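Local coordinates for protein mevalonate kinase, putative (Leishmania major, PDB 2HFS) that probably phosphorylates (R)-mevalonate with ATP to give (R)-5-phosphomevalonate, an early step on the mevalonate route to isoprenoids and sterols, at residues G33-V38 and L169-N174. Residues are numbered along the deposited sequence; the frame is centred on the assembly and turned at random.
Sequences GAEAIV and LYRRQN
Ala36 and Tyr170 form an antiparallel hydrogen-bonded pair, each backbone N donating to the other's O (Ala36 N to Tyr170 O 2.7 Å, Tyr170 N to Ala36 O 2.9 Å), where the start of strand 36-52 runs beside the end of strand 166-172 in the mixed sheet of the N-terminal half of this GHMP kinase. Ile37 and Leu169 make the adjoining non-hydrogen-bonded pair, and Leu169 CA adds a CA-H...O contact to Ala36 O. Towards Ala34 and Arg172 the chains separate, and water 1 fills in, accepting from Arg172 N and donating to Ala34 O.

On one face lies the Tyr170 ring. With CG anti to the backbone N (chi1 154°), its CD1 lies against Ala36 CB at 3.6 Å and Val38 CG2 at 3.7 Å, both at an oblique approach. Phe179 of the next strand, 177-182, meets the same ring, the two planes inclined by a modest angle.

The other face carries Ile37 and Leu169, which pack towards helix 216-239, Ile37 on Ala233 and Leu169 on Arg234. Leu169 CD1 also lies 3.6 Å from Glu35 OE1, so the methyl flanks a carboxylate held chiefly by that same Arg234 in a salt bridge to OE1. The second oxygen serves Arg171: Glu35 OE2 and Arg171 NH1 form a long salt bridge of 3.4 Å, with carboxylate and guanidinium planes 58° apart. The arginine chain bends at chi3 (-71°), and of its two terminal nitrogens NH1 is the one that meets the carboxylate. Water 2 closes the pair into a small triangle, donating to Glu35 OE2 at 2.5 Å and accepting from Arg171 NH1 at 3.1 Å.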
ATOM      1  N   GLY A  33       9.801  -2.457  16.428  1.00 18.00           N
ATOM      2  CA  GLY A  33      11.197  -2.317  16.038  1.00 17.20           C
ATOM      3  C   GLY A  33      11.690  -3.348  15.054  1.00 17.96           C
ATOM      4  O   GLY A  33      12.870  -3.365  14.724  1.00 19.46           O
ATOM      5  N   ALA A  34      10.788  -4.208  14.585  1.00 17.58           N
ATOM      6  CA  ALA A  34      11.162  -5.279  13.661  1.00 17.30           C
ATOM      7  C   ALA A  34      11.264  -4.713  12.254  1.00 16.92           C
ATOM      8  O   ALA A  34      10.667  -3.690  11.951  1.00 18.55           O
ATOM      9  CB  ALA A  34      10.136  -6.412  13.723  1.00 17.26           C
ATOM     10  N   GLU A  35      12.037  -5.362  11.398  1.00 16.81           N
ATOM     11  CA  GLU A  35      12.120  -4.942   9.998  1.00 15.89           C
ATOM     12  C   GLU A  35      10.866  -5.427   9.267  1.00 14.16           C
ATOM     13  O   GLU A  35      10.334  -6.492   9.586  1.00 13.59           O
ATOM     14  CB  GLU A  35      13.363  -5.520   9.325  1.00 15.37           C
ATOM     15  CG  GLU A  35      14.695  -5.239  10.028  1.00 15.70           C
ATOM     16  CD  GLU A  35      15.901  -5.694   9.219  1.00 18.12           C
ATOM     17  OE1 GLU A  35      15.747  -6.413   8.207  1.00 23.54           O
ATOM     18  OE2 GLU A  35      17.028  -5.330   9.589  1.00 22.65           O
ATOM     19  N   ALA A  36      10.398  -4.638   8.300  1.00 13.65           N
ATOM     20  CA  ALA A  36       9.242  -4.997   7.477  1.00 12.69           C
ATOM     21  C   ALA A  36       9.600  -4.948   5.988  1.00 12.57           C
ATOM     22  O   ALA A  36      10.507  -4.226   5.581  1.00 14.70           O
ATOM     23  CB  ALA A  36       8.046  -4.079   7.785  1.00 12.47           C
ATOM     24  N   ILE A  37       8.920  -5.754   5.186  1.00 12.10           N
ATOM     25  CA  ILE A  37       9.114  -5.732   3.755  1.00 13.18           C
ATOM     26  C   ILE A  37       7.789  -5.294   3.149  1.00 12.51           C
ATOM     27  O   ILE A  37       6.753  -5.951   3.321  1.00 10.33           O
ATOM     28  CB  ILE A  37       9.610  -7.109   3.200  1.00 11.14           C
ATOM     29  CG1 ILE A  37      10.926  -7.547   3.883  1.00 15.20           C
ATOM     30  CG2 ILE A  37       9.776  -7.050   1.661  1.00 15.17           C
ATOM     31  CD1 ILE A  37      11.440  -8.989   3.513  1.00 12.39           C
ATOM     32  N   VAL A  38       7.840  -4.155   2.470  1.00 12.86           N
ATOM     33  CA  VAL A  38       6.693  -3.587   1.788  1.00 11.73           C
ATOM     34  C   VAL A  38       6.936  -3.600   0.283  1.00 13.75           C
ATOM     35  O   VAL A  38       8.067  -3.399  -0.196  1.00 13.03           O
ATOM     36  CB  VAL A  38       6.385  -2.155   2.271  1.00 14.46           C
ATOM     37  CG1 VAL A  38       5.158  -1.607   1.566  1.00 13.78           C
ATOM     38  CG2 VAL A  38       6.177  -2.127   3.782  1.00 12.99           C
ATOM     39  N   LEU A 169      12.590  -2.110   2.355  1.00 17.73           N
ATOM     40  CA  LEU A 169      12.830  -2.457   3.747  1.00 18.41           C
ATOM     41  C   LEU A 169      12.418  -1.284   4.624  1.00 20.86           C
ATOM     42  O   LEU A 169      12.893  -0.156   4.441  1.00 22.11           O
ATOM     43  CB  LEU A 169      14.309  -2.806   3.959  1.00 19.03           C
ATOM     44  CG  LEU A 169      14.728  -3.552   5.232  1.00 16.15           C
ATOM     45  CD1 LEU A 169      14.166  -4.986   5.245  1.00 12.33           C
ATOM     46  CD2 LEU A 169      16.254  -3.566   5.323  1.00 16.72           C
ATOM     47  N   TYR A 170      11.531  -1.565   5.575  1.00 22.11           N
ATOM     48  CA  TYR A 170      10.873  -0.555   6.399  1.00 24.50           C
ATOM     49  C   TYR A 170      11.079  -0.883   7.865  1.00 25.72           C
ATOM     50  O   TYR A 170      10.730  -1.970   8.324  1.00 25.29           O
ATOM     51  CB  TYR A 170       9.383  -0.504   6.011  1.00 25.80           C
ATOM     52  CG  TYR A 170       8.330  -0.024   7.019  1.00 27.43           C
ATOM     53  CD1 TYR A 170       7.089  -0.661   7.075  1.00 27.62           C
ATOM     54  CD2 TYR A 170       8.534   1.080   7.849  1.00 26.43           C
ATOM     55  CE1 TYR A 170       6.095  -0.247   7.942  1.00 30.12           C
ATOM     56  CE2 TYR A 170       7.533   1.514   8.728  1.00 28.79           C
ATOM     57  CZ  TYR A 170       6.317   0.839   8.764  1.00 28.73           C
ATOM     58  OH  TYR A 170       5.300   1.225   9.617  1.00 31.47           O
ATOM     59  N   ARG A 171      11.698   0.046   8.590  1.00 27.59           N
ATOM     60  CA  ARG A 171      11.904  -0.136  10.026  1.00 30.00           C
ATOM     61  C   ARG A 171      11.909   1.179  10.794  1.00 31.53           C
ATOM     62  O   ARG A 171      12.298   2.220  10.265  1.00 31.17           O
ATOM     63  CB  ARG A 171      13.181  -0.940  10.310  1.00 30.21           C
ATOM     64  CG  ARG A 171      14.475  -0.299   9.855  1.00 30.19           C
ATOM     65  CD  ARG A 171      15.713  -1.075  10.275  1.00 32.96           C
ATOM     66  NE  ARG A 171      15.955  -0.975  11.713  1.00 36.45           N
ATOM     67  CZ  ARG A 171      16.750  -1.784  12.409  1.00 37.91           C
ATOM     68  NH1 ARG A 171      17.388  -2.784  11.811  1.00 37.42           N
ATOM     69  NH2 ARG A 171      16.895  -1.602  13.714  1.00 37.34           N
ATOM     70  N   ARG A 172      11.460   1.117  12.042  1.00 33.34           N
ATOM     71  CA  ARG A 172      11.594   2.235  12.967  1.00 36.59           C
ATOM     72  C   ARG A 172      13.017   2.295  13.547  1.00 37.15           C
ATOM     73  O   ARG A 172      13.337   1.604  14.521  1.00 38.37           O
ATOM     74  CB  ARG A 172      10.538   2.149  14.069  1.00 36.55           C
ATOM     75  CG  ARG A 172       9.313   3.006  13.810  1.00 37.62           C
ATOM     76  CD  ARG A 172       8.146   2.297  13.169  1.00 37.74           C
ATOM     77  NE  ARG A 172       6.881   2.927  13.551  1.00 38.38           N
ATOM     78  CZ  ARG A 172       5.688   2.560  13.098  1.00 38.51           C
ATOM     79  NH1 ARG A 172       5.576   1.562  12.228  1.00 37.16           N
ATOM     80  NH2 ARG A 172       4.599   3.195  13.512  1.00 37.52           N
ATOM     81  N   GLN A 173      13.848   3.123  12.911  1.00 39.26           N
ATOM     82  CA  GLN A 173      15.281   3.276  13.192  1.00 40.99           C
ATOM     83  C   GLN A 173      15.676   4.748  12.962  1.00 42.00           C
ATOM     84  O   GLN A 173      15.291   5.334  11.952  1.00 42.65           O
ATOM     85  CB  GLN A 173      16.087   2.368  12.248  1.00 41.19           C
ATOM     86  CG  GLN A 173      17.611   2.604  12.199  1.00 41.68           C
ATOM     87  CD  GLN A 173      18.408   1.589  13.009  1.00 42.71           C
ATOM     88  OE1 GLN A 173      17.858   0.893  13.862  1.00 42.78           O
ATOM     89  NE2 GLN A 173      19.711   1.506  12.744  1.00 42.80           N
ATOM     90  N   ASN A 174      16.400   5.376  13.888  1.00 43.07           N
ATOM     91  CA  ASN A 174      16.680   4.850  15.214  1.00 43.66           C
ATOM     92  C   ASN A 174      15.449   5.065  16.073  1.00 43.72           C
ATOM     93  O   ASN A 174      15.177   4.296  17.000  1.00 44.52           O
ATOM     94  CB  ASN A 174      17.872   5.585  15.835  1.00 44.22           C
ATOM     95  CG  ASN A 174      19.102   5.580  14.943  1.00 43.70           C
ATOM     96  OD1 ASN A 174      19.024   5.879  13.749  1.00 44.86           O
ATOM     97  ND2 ASN A 174      20.251   5.252  15.523  1.00 45.35           N
TER
HETATM   98  O   HOH W   1      10.530  -1.152  13.024  1.00 15.10           O
HETATM   99  O   HOH W   2      17.985  -3.133   8.835  1.00 25.29           O